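MRNA-capping enzyme subunit alpha (Saccharomyces cerevisiae, PDB 3KYH) catalyses the second step of mRNA capping, transferring GMP from GTP to the 5'-diphosphate end of RNA through a covalent enzyme-GMP intermediate. Local coordinates at residues E71-L76 and L222-D227; Q146-L151 and F197-S202. All coordinates share one frame; numbering follows the deposited sequence.

Contact 1: residues E71-L76 and L222-D227; sequences EKTDGL and LPHLSD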
ATOM      1  N   GLU C  71     -55.059   0.763  21.792  1.00 66.90           N
ATOM      2  CA  GLU C  71     -53.700   0.399  22.254  1.00 67.43           C
ATOM      3  C   GLU C  71     -52.581   0.505  21.196  1.00 64.20           C
ATOM      4  O   GLU C  71     -52.840   0.276  20.024  1.00 69.89           O
ATOM      5  CB  GLU C  71     -53.750  -1.035  22.770  1.00 63.76           C
ATOM      6  CG  GLU C  71     -54.447  -2.030  21.812  1.00 79.86           C
ATOM      7  CD  GLU C  71     -53.483  -2.794  20.894  1.00107.96           C
ATOM      8  OE1 GLU C  71     -52.276  -2.462  20.810  1.00117.24           O
ATOM      9  OE2 GLU C  71     -53.935  -3.765  20.254  1.00102.60           O
ATOM     10  N   LYS C  72     -51.353   0.839  21.593  1.00 69.93           N
ATOM     11  CA  LYS C  72     -50.189   0.830  20.669  1.00 71.77           C
ATOM     12  C   LYS C  72     -49.636  -0.604  20.490  1.00 83.04           C
ATOM     13  O   LYS C  72     -48.853  -1.071  21.345  1.00 90.50           O
ATOM     14  CB  LYS C  72     -49.056   1.797  21.132  1.00 62.22           C
ATOM     15  CG  LYS C  72     -47.824   1.793  20.222  1.00 51.86           C
ATOM     16  CD  LYS C  72     -46.614   2.690  20.631  1.00 89.13           C
ATOM     17  CE  LYS C  72     -45.224   2.028  20.280  1.00 62.16           C
ATOM     18  NZ  LYS C  72     -44.124   2.955  19.887  1.00 35.34           N
ATOM     19  N   THR C  73     -50.031  -1.292  19.410  1.00 74.39           N
ATOM     20  CA  THR C  73     -49.468  -2.610  19.078  1.00 77.12           C
ATOM     21  C   THR C  73     -47.960  -2.534  18.854  1.00 83.08           C
ATOM     22  O   THR C  73     -47.494  -1.646  18.129  1.00 91.35           O
ATOM     23  CB  THR C  73     -50.073  -3.216  17.810  1.00 81.63           C
ATOM     24  OG1 THR C  73     -50.214  -2.205  16.805  1.00 78.78           O
ATOM     25  CG2 THR C  73     -51.427  -3.829  18.092  1.00 93.79           C
ATOM     26  N   ASP C  74     -47.209  -3.435  19.492  1.00 84.52           N
ATOM     27  CA  ASP C  74     -45.739  -3.470  19.383  1.00 89.25           C
ATOM     28  C   ASP C  74     -45.247  -4.538  18.392  1.00 90.37           C
ATOM     29  O   ASP C  74     -44.552  -5.521  18.742  1.00 87.59           O
ATOM     30  CB  ASP C  74     -45.058  -3.590  20.760  1.00 89.49           C
ATOM     31  CG  ASP C  74     -43.544  -3.338  20.703  1.00 87.19           C
ATOM     32  OD1 ASP C  74     -42.791  -4.212  20.202  1.00103.12           O
ATOM     33  OD2 ASP C  74     -43.083  -2.285  21.209  1.00 76.99           O
ATOM     34  N   GLY C  75     -45.624  -4.326  17.134  1.00 87.84           N
ATOM     35  CA  GLY C  75     -45.143  -5.181  16.059  1.00 90.14           C
ATOM     36  C   GLY C  75     -44.084  -4.485  15.223  1.00 90.35           C
ATOM     37  O   GLY C  75     -43.281  -3.669  15.733  1.00 92.40           O
ATOM     38  N   LEU C  76     -44.100  -4.822  13.931  1.00 81.21           N
ATOM     39  CA  LEU C  76     -43.156  -4.289  12.975  1.00 71.29           C
ATOM     40  C   LEU C  76     -43.958  -3.439  12.035  1.00 72.29           C
ATOM     41  O   LEU C  76     -44.511  -3.990  11.085  1.00 76.61           O
ATOM     42  CB  LEU C  76     -42.484  -5.426  12.203  1.00 66.27           C
ATOM     43  CG  LEU C  76     -41.193  -5.077  11.446  1.00 68.86           C
ATOM     44  CD1 LEU C  76     -40.034  -4.795  12.406  1.00 85.01           C
ATOM     45  CD2 LEU C  76     -40.774  -6.148  10.439  1.00 58.04           C
ATOM     46  N   LEU C 222     -54.470  -8.330  26.397  1.00 87.91           N
ATOM     47  CA  LEU C 222     -54.432  -8.575  24.945  1.00 86.32           C
ATOM     48  C   LEU C 222     -53.335  -9.579  24.515  1.00 81.64           C
ATOM     49  O   LEU C 222     -52.212  -9.463  25.002  1.00 65.12           O
ATOM     50  CB  LEU C 222     -54.242  -7.236  24.212  1.00 86.42           C
ATOM     51  CG  LEU C 222     -55.375  -6.204  24.336  1.00 84.02           C
ATOM     52  CD1 LEU C 222     -54.827  -4.803  24.148  1.00 63.65           C
ATOM     53  CD2 LEU C 222     -56.555  -6.478  23.400  1.00 69.87           C
ATOM     54  N   PRO C 223     -53.654 -10.536  23.598  1.00 81.65           N
ATOM     55  CA  PRO C 223     -52.778 -11.601  23.057  1.00 77.46           C
ATOM     56  C   PRO C 223     -51.463 -11.166  22.381  1.00 74.82           C
ATOM     57  O   PRO C 223     -50.478 -11.906  22.464  1.00 69.38           O
ATOM     58  CB  PRO C 223     -53.672 -12.280  22.019  1.00 79.20           C
ATOM     59  CG  PRO C 223     -54.605 -11.194  21.588  1.00 77.98           C
ATOM     60  CD  PRO C 223     -54.958 -10.578  22.909  1.00 81.61           C
ATOM     61  N   HIS C 224     -51.474 -10.042  21.655  1.00 79.75           N
ATOM     62  CA  HIS C 224     -50.242  -9.395  21.163  1.00 85.42           C
ATOM     63  C   HIS C 224     -49.696  -8.357  22.165  1.00 91.72           C
ATOM     64  O   HIS C 224     -50.055  -8.396  23.344  1.00102.43           O
ATOM     65  CB  HIS C 224     -50.394  -8.812  19.750  1.00 79.81           C
ATOM     66  CG  HIS C 224     -51.563  -7.893  19.575  1.00 84.77           C
ATOM     67  ND1 HIS C 224     -52.639  -8.204  18.767  1.00 97.12           N
ATOM     68  CD2 HIS C 224     -51.822  -6.664  20.082  1.00 92.35           C
ATOM     69  CE1 HIS C 224     -53.517  -7.217  18.800  1.00 94.75           C
ATOM     70  NE2 HIS C 224     -53.044  -6.270  19.590  1.00 93.34           N
ATOM     71  N   LEU C 225     -48.836  -7.443  21.719  1.00 87.40           N
ATOM     72  CA  LEU C 225     -48.109  -6.571  22.626  1.00 90.36           C
ATOM     73  C   LEU C 225     -48.580  -5.146  22.509  1.00 95.81           C
ATOM     74  O   LEU C 225     -48.873  -4.700  21.402  1.00104.82           O
ATOM     75  CB  LEU C 225     -46.611  -6.582  22.320  1.00 91.52           C
ATOM     76  CG  LEU C 225     -45.831  -7.883  22.217  1.00 86.67           C
ATOM     77  CD1 LEU C 225     -45.648  -8.110  20.719  1.00 91.44           C
ATOM     78  CD2 LEU C 225     -44.489  -7.695  22.926  1.00 62.28           C
ATOM     79  N   SER C 226     -48.581  -4.419  23.631  1.00 96.08           N
ATOM     80  CA  SER C 226     -49.033  -3.024  23.634  1.00 91.87           C
ATOM     81  C   SER C 226     -48.352  -2.079  24.641  1.00 90.40           C
ATOM     82  O   SER C 226     -48.753  -2.018  25.819  1.00 91.96           O
ATOM     83  CB  SER C 226     -50.571  -2.951  23.687  1.00 91.71           C
ATOM     84  OG  SER C 226     -51.117  -3.926  24.567  1.00 84.29           O
ATOM     85  N   ASP C 227     -47.360  -1.324  24.148  1.00 81.89           N
ATOM     86  CA  ASP C 227     -46.574  -0.393  24.969  1.00 74.58           C
ATOM     87  C   ASP C 227     -47.038   1.081  24.987  1.00 76.61           C
ATOM     88  O   ASP C 227     -46.275   2.037  24.713  1.00 65.76           O
ATOM     89  CB  ASP C 227     -45.070  -0.587  24.763  1.00 75.82           C
ATOM     90  CG  ASP C 227     -44.571  -0.098  23.408  1.00 90.93           C
ATOM     91  OD1 ASP C 227     -45.395   0.079  22.478  1.00 91.46           O
ATOM     92  OD2 ASP C 227     -43.329   0.087  23.270  1.00101.70           O
TER

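Contact 2: residues Q146-L151 and F197-S202; sequences QELRYL and FPFKIS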
ATOM      1  N   GLN C 146     -50.012 -19.734  18.260  1.00 70.73           N
ATOM      2  CA  GLN C 146     -49.445 -18.472  17.742  1.00 69.37           C
ATOM      3  C   GLN C 146     -49.414 -18.446  16.217  1.00 69.35           C
ATOM      4  O   GLN C 146     -49.198 -19.483  15.592  1.00 72.17           O
ATOM      5  CB  GLN C 146     -48.041 -18.180  18.298  1.00 73.07           C
ATOM      6  CG  GLN C 146     -47.306 -19.340  19.024  1.00 88.80           C
ATOM      7  CD  GLN C 146     -47.472 -19.314  20.550  1.00 94.92           C
ATOM      8  OE1 GLN C 146     -46.552 -19.666  21.293  1.00 74.98           O
ATOM      9  NE2 GLN C 146     -48.637 -18.881  21.018  1.00105.07           N
ATOM     10  N   GLU C 147     -49.609 -17.258  15.643  1.00 66.48           N
ATOM     11  CA  GLU C 147     -49.770 -17.040  14.192  1.00 67.83           C
ATOM     12  C   GLU C 147     -49.325 -15.616  13.827  1.00 71.52           C
ATOM     13  O   GLU C 147     -49.570 -14.666  14.587  1.00 66.34           O
ATOM     14  CB  GLU C 147     -51.255 -17.108  13.786  1.00 68.67           C
ATOM     15  CG  GLU C 147     -51.905 -18.458  13.543  1.00 67.85           C
ATOM     16  CD  GLU C 147     -53.362 -18.315  13.060  1.00 87.40           C
ATOM     17  OE1 GLU C 147     -54.188 -17.762  13.839  1.00 67.74           O
ATOM     18  OE2 GLU C 147     -53.670 -18.753  11.907  1.00 71.24           O
ATOM     19  N   LEU C 148     -48.767 -15.471  12.625  1.00 69.06           N
ATOM     20  CA  LEU C 148     -48.370 -14.183  12.068  1.00 63.72           C
ATOM     21  C   LEU C 148     -49.663 -13.458  11.644  1.00 71.09           C
ATOM     22  O   LEU C 148     -50.599 -14.107  11.118  1.00 65.85           O
ATOM     23  CB  LEU C 148     -47.427 -14.453  10.885  1.00 62.41           C
ATOM     24  CG  LEU C 148     -46.355 -13.528  10.269  1.00 60.08           C
ATOM     25  CD1 LEU C 148     -47.044 -12.332   9.680  1.00 84.65           C
ATOM     26  CD2 LEU C 148     -45.201 -13.050  11.147  1.00 38.16           C
ATOM     27  N   ARG C 149     -49.726 -12.149  11.939  1.00 67.48           N
ATOM     28  CA  ARG C 149     -50.911 -11.303  11.713  1.00 62.48           C
ATOM     29  C   ARG C 149     -50.600  -9.841  11.445  1.00 61.74           C
ATOM     30  O   ARG C 149     -49.738  -9.269  12.137  1.00 49.40           O
ATOM     31  CB  ARG C 149     -51.902 -11.324  12.911  1.00 67.15           C
ATOM     32  CG  ARG C 149     -52.993 -10.210  12.753  1.00 55.55           C
ATOM     33  CD  ARG C 149     -54.007 -10.110  13.870  1.00 70.68           C
ATOM     34  NE  ARG C 149     -54.735 -11.353  14.109  1.00 78.54           N
ATOM     35  CZ  ARG C 149     -55.584 -11.917  13.261  1.00 94.39           C
ATOM     36  NH1 ARG C 149     -55.803 -11.396  12.056  1.00 90.10           N
ATOM     37  NH2 ARG C 149     -56.188 -13.042  13.620  1.00114.40           N
ATOM     38  N   TYR C 150     -51.415  -9.258  10.546  1.00 60.09           N
ATOM     39  CA  TYR C 150     -51.363  -7.852  10.078  1.00 57.55           C
ATOM     40  C   TYR C 150     -52.676  -7.092  10.323  1.00 55.62           C
ATOM     41  O   TYR C 150     -53.737  -7.469   9.794  1.00 59.66           O
ATOM     42  CB  TYR C 150     -50.984  -7.806   8.584  1.00 56.93           C
ATOM     43  CG  TYR C 150     -50.783  -6.414   8.015  1.00 50.28           C
ATOM     44  CD1 TYR C 150     -49.554  -5.788   8.126  1.00 40.91           C
ATOM     45  CD2 TYR C 150     -51.808  -5.757   7.320  1.00 63.17           C
ATOM     46  CE1 TYR C 150     -49.339  -4.517   7.639  1.00 51.11           C
ATOM     47  CE2 TYR C 150     -51.606  -4.483   6.794  1.00 78.80           C
ATOM     48  CZ  TYR C 150     -50.359  -3.867   6.968  1.00 83.21           C
ATOM     49  OH  TYR C 150     -50.115  -2.591   6.490  1.00 91.98           O
ATOM     50  N   LEU C 151     -52.566  -5.986  11.068  1.00 54.39           N
ATOM     51  CA  LEU C 151     -53.708  -5.161  11.542  1.00 51.72           C
ATOM     52  C   LEU C 151     -53.713  -3.726  10.978  1.00 55.24           C
ATOM     53  O   LEU C 151     -52.645  -3.103  10.872  1.00 53.53           O
ATOM     54  CB  LEU C 151     -53.630  -5.064  13.055  1.00 36.81           C
ATOM     55  CG  LEU C 151     -53.890  -6.372  13.746  1.00 33.76           C
ATOM     56  CD1 LEU C 151     -52.781  -6.549  14.759  1.00 36.26           C
ATOM     57  CD2 LEU C 151     -55.279  -6.440  14.338  1.00 60.54           C
ATOM     58  N   PHE C 197     -52.341 -17.465   0.652  1.00 81.57           N
ATOM     59  CA  PHE C 197     -52.411 -16.423   1.690  1.00 80.52           C
ATOM     60  C   PHE C 197     -51.541 -16.865   2.906  1.00 78.02           C
ATOM     61  O   PHE C 197     -51.918 -17.799   3.624  1.00 84.97           O
ATOM     62  CB  PHE C 197     -53.884 -16.273   2.147  1.00 77.61           C
ATOM     63  CG  PHE C 197     -54.816 -15.535   1.190  1.00 76.63           C
ATOM     64  CD1 PHE C 197     -55.840 -14.739   1.721  1.00 81.00           C
ATOM     65  CD2 PHE C 197     -54.753 -15.684  -0.203  1.00 85.17           C
ATOM     66  CE1 PHE C 197     -56.741 -14.045   0.903  1.00 70.48           C
ATOM     67  CE2 PHE C 197     -55.664 -14.994  -1.059  1.00 86.60           C
ATOM     68  CZ  PHE C 197     -56.664 -14.175  -0.498  1.00 77.72           C
ATOM     69  N   PRO C 198     -50.377 -16.221   3.137  1.00 70.34           N
ATOM     70  CA  PRO C 198     -49.408 -16.648   4.158  1.00 70.69           C
ATOM     71  C   PRO C 198     -49.752 -16.344   5.610  1.00 69.86           C
ATOM     72  O   PRO C 198     -49.102 -16.882   6.507  1.00 79.77           O
ATOM     73  CB  PRO C 198     -48.146 -15.841   3.810  1.00 73.55           C
ATOM     74  CG  PRO C 198     -48.663 -14.636   3.127  1.00 84.83           C
ATOM     75  CD  PRO C 198     -49.789 -15.181   2.279  1.00 74.47           C
ATOM     76  N   PHE C 199     -50.737 -15.480   5.833  1.00 63.62           N
ATOM     77  CA  PHE C 199     -51.002 -14.891   7.138  1.00 49.31           C
ATOM     78  C   PHE C 199     -52.347 -14.160   7.162  1.00 50.79           C
ATOM     79  O   PHE C 199     -52.793 -13.692   6.114  1.00 58.24           O
ATOM     80  CB  PHE C 199     -49.848 -13.950   7.493  1.00 43.46           C
ATOM     81  CG  PHE C 199     -49.786 -12.650   6.691  1.00 50.89           C
ATOM     82  CD1 PHE C 199     -50.869 -11.763   6.593  1.00 32.04           C
ATOM     83  CD2 PHE C 199     -48.563 -12.223   6.180  1.00 46.55           C
ATOM     84  CE1 PHE C 199     -50.717 -10.509   6.000  1.00 36.00           C
ATOM     85  CE2 PHE C 199     -48.430 -11.000   5.516  1.00 61.52           C
ATOM     86  CZ  PHE C 199     -49.503 -10.138   5.445  1.00 48.32           C
ATOM     87  N   LYS C 200     -52.962 -14.012   8.338  1.00 49.86           N
ATOM     88  CA  LYS C 200     -54.304 -13.422   8.443  1.00 59.42           C
ATOM     89  C   LYS C 200     -54.381 -11.877   8.454  1.00 68.72           C
ATOM     90  O   LYS C 200     -53.382 -11.190   8.720  1.00 75.27           O
ATOM     91  CB  LYS C 200     -55.068 -14.022   9.631  1.00 58.18           C
ATOM     92  CG  LYS C 200     -56.586 -14.048   9.412  1.00 60.26           C
ATOM     93  CD  LYS C 200     -57.399 -14.221  10.691  1.00 70.64           C
ATOM     94  CE  LYS C 200     -58.628 -13.318  10.607  1.00 87.73           C
ATOM     95  NZ  LYS C 200     -59.780 -13.735  11.445  1.00 85.04           N
ATOM     96  N   ILE C 201     -55.560 -11.341   8.122  1.00 69.09           N
ATOM     97  CA  ILE C 201     -55.831  -9.892   8.144  1.00 67.14           C
ATOM     98  C   ILE C 201     -57.037  -9.546   9.023  1.00 59.97           C
ATOM     99  O   ILE C 201     -57.979 -10.329   9.125  1.00 56.07           O
ATOM    100  CB  ILE C 201     -55.942  -9.314   6.712  1.00 70.80           C
ATOM    101  CG1 ILE C 201     -54.553  -9.282   6.068  1.00 73.47           C
ATOM    102  CG2 ILE C 201     -56.416  -7.859   6.710  1.00 77.80           C
ATOM    103  CD1 ILE C 201     -54.161 -10.562   5.389  1.00 80.83           C
ATOM    104  N   SER C 202     -56.936  -8.439   9.761  1.00 58.99           N
ATOM    105  CA  SER C 202     -58.044  -7.959  10.582  1.00 62.12           C
ATOM    106  C   SER C 202     -57.998  -6.467  10.723  1.00 57.68           C
ATOM    107  O   SER C 202     -56.917  -5.868  10.571  1.00 68.62           O
ATOM    108  CB  SER C 202     -58.109  -8.620  11.962  1.00 62.78           C
ATOM    109  OG  SER C 202     -59.321  -8.229  12.613  1.00 76.77           O
TER

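Contact 1: residues E71-L76 and L222-D227
The carboxylate of Glu71 lies at the edge of the His224 imidazole: NE2 of His224 donates to OE2 of Glu71 over 2.7 Å in a nearly straight bond (167°). The acceptor lies in the ring plane, but NE2 approaches OE2 from the syn side and somewhat out of the carboxylate plane, the two planes being turned 42° apart. Histidine suits this place because its ring can bond at both nitrogens, NE2 to Glu71 and ND1 weakly to Gln138 OE1, which helps fix the ring's rotation. Obliquely to the same ring comes the methyl CG2 of Thr73, 3.3 Å from His224 NE2. Glu71 CG sits between its backbone N and carbonyl carbon (chi1 49°), and a bend at chi2 carries the acid toward the histidine; its aliphatic part still packs against Leu222, CG to CD1 at 3.6 Å. The carboxylate planes of Asp74 and Asp227 are nearly perpendicular, with OD2 of each 3.2 Å apart and no hydrogen bond joining them. The long chain of Lys72 passes beside OD1 of Asp227, while its NZ ends 4.1 Å from that OD1, beyond salt-bridge range.

The backbones make a short antiparallel pairing, with Thr73 and Ser226 as a non-hydrogen-bonded pair. Asp74 N donates to Leu225 O over 2.8 Å, and Asp227 N gives Lys72 O a weak bond.

Lys72, the nucleophile that carries GMP, begins the KxDG signature of covalent nucleotidyltransferases, and Asp227 opens the later Asp-Gly motif of the same family. The pairing therefore holds two signature motifs together. Lys204 bonds Thr73 OG1, and His205 weakly shares Glu71 OE2 with His224. Three acids, Asp74, Asp227 and Glu255, gather near the Lys72 side chain, so the local potential is probably negative and could help draw cations.

Contact 2: residues Q146-L151 and F197-S202
Strands 146-152 and 200-203 run parallel in a mixed sheet of the nucleotidyltransferase domain, their short axes at 33°, and pair Arg149 with Lys200, Tyr150 with Ile201 and Leu151 with Ser202. The crossover-like connection runs through short strands 154-158 and 161-162, then helix 168-189, whose Phe180 and Tyr183 touch Ile201.

The backbone bonds are both weak: Tyr150 N to Lys200 O and Ser202 N to Tyr150 O, each 3.3 Å. Tyr150 thus uses its N-H and its carbonyl on the same neighbouring strand, as the central residue of a parallel pair does.

Apolar contacts gather round buried Phe199, whose ring supplies a large apolar surface for Leu148 and Tyr150 to pack on. Both approach obliquely, Leu148 CD1 3.8 Å from CD2 and Tyr150 CB 3.7 Å from CE1; Phe108 and Met95 add to this cluster. The tyrosine ring leads away, its OH bonded to Val78 O.

On the sheet face of Arg149 and Lys200, the two long side chains lie side by side. A bend at chi3 (-57°) turns the guanidinium so that its edge rests on the lysine's methylenes, NH2 lying 3.4 Å from CD, although the like-charged NH2 of Arg149 and NZ of Lys200 are 4.3 Å apart. Farther along, Arg149 NH1 stands 3.6 Å from Ser202 CB.

Contact 2 is nested along the chain inside the loop closed by contact 1, and their centres lie 14 Å apart within the catalytic domain. They touch directly, by packing alone, where His224 CE1 stands 4.2 Å from Leu151 CD1. Strand 129-139 connects them more broadly: Val136 meets the side chains of Thr73, His224 and Leu151, while Glu134 pairs through its backbone with Leu151 and takes a hydrogen bond from Gly75 N through its carboxylate. Contact 1 holds the GMP-accepting lysine itself. In contact 2 the side chain of Leu151 is about 11 Å from that of Lys72, in the mixed sheet that includes strands 129-139 and 146-152, a different sheet from that of strand 67-73.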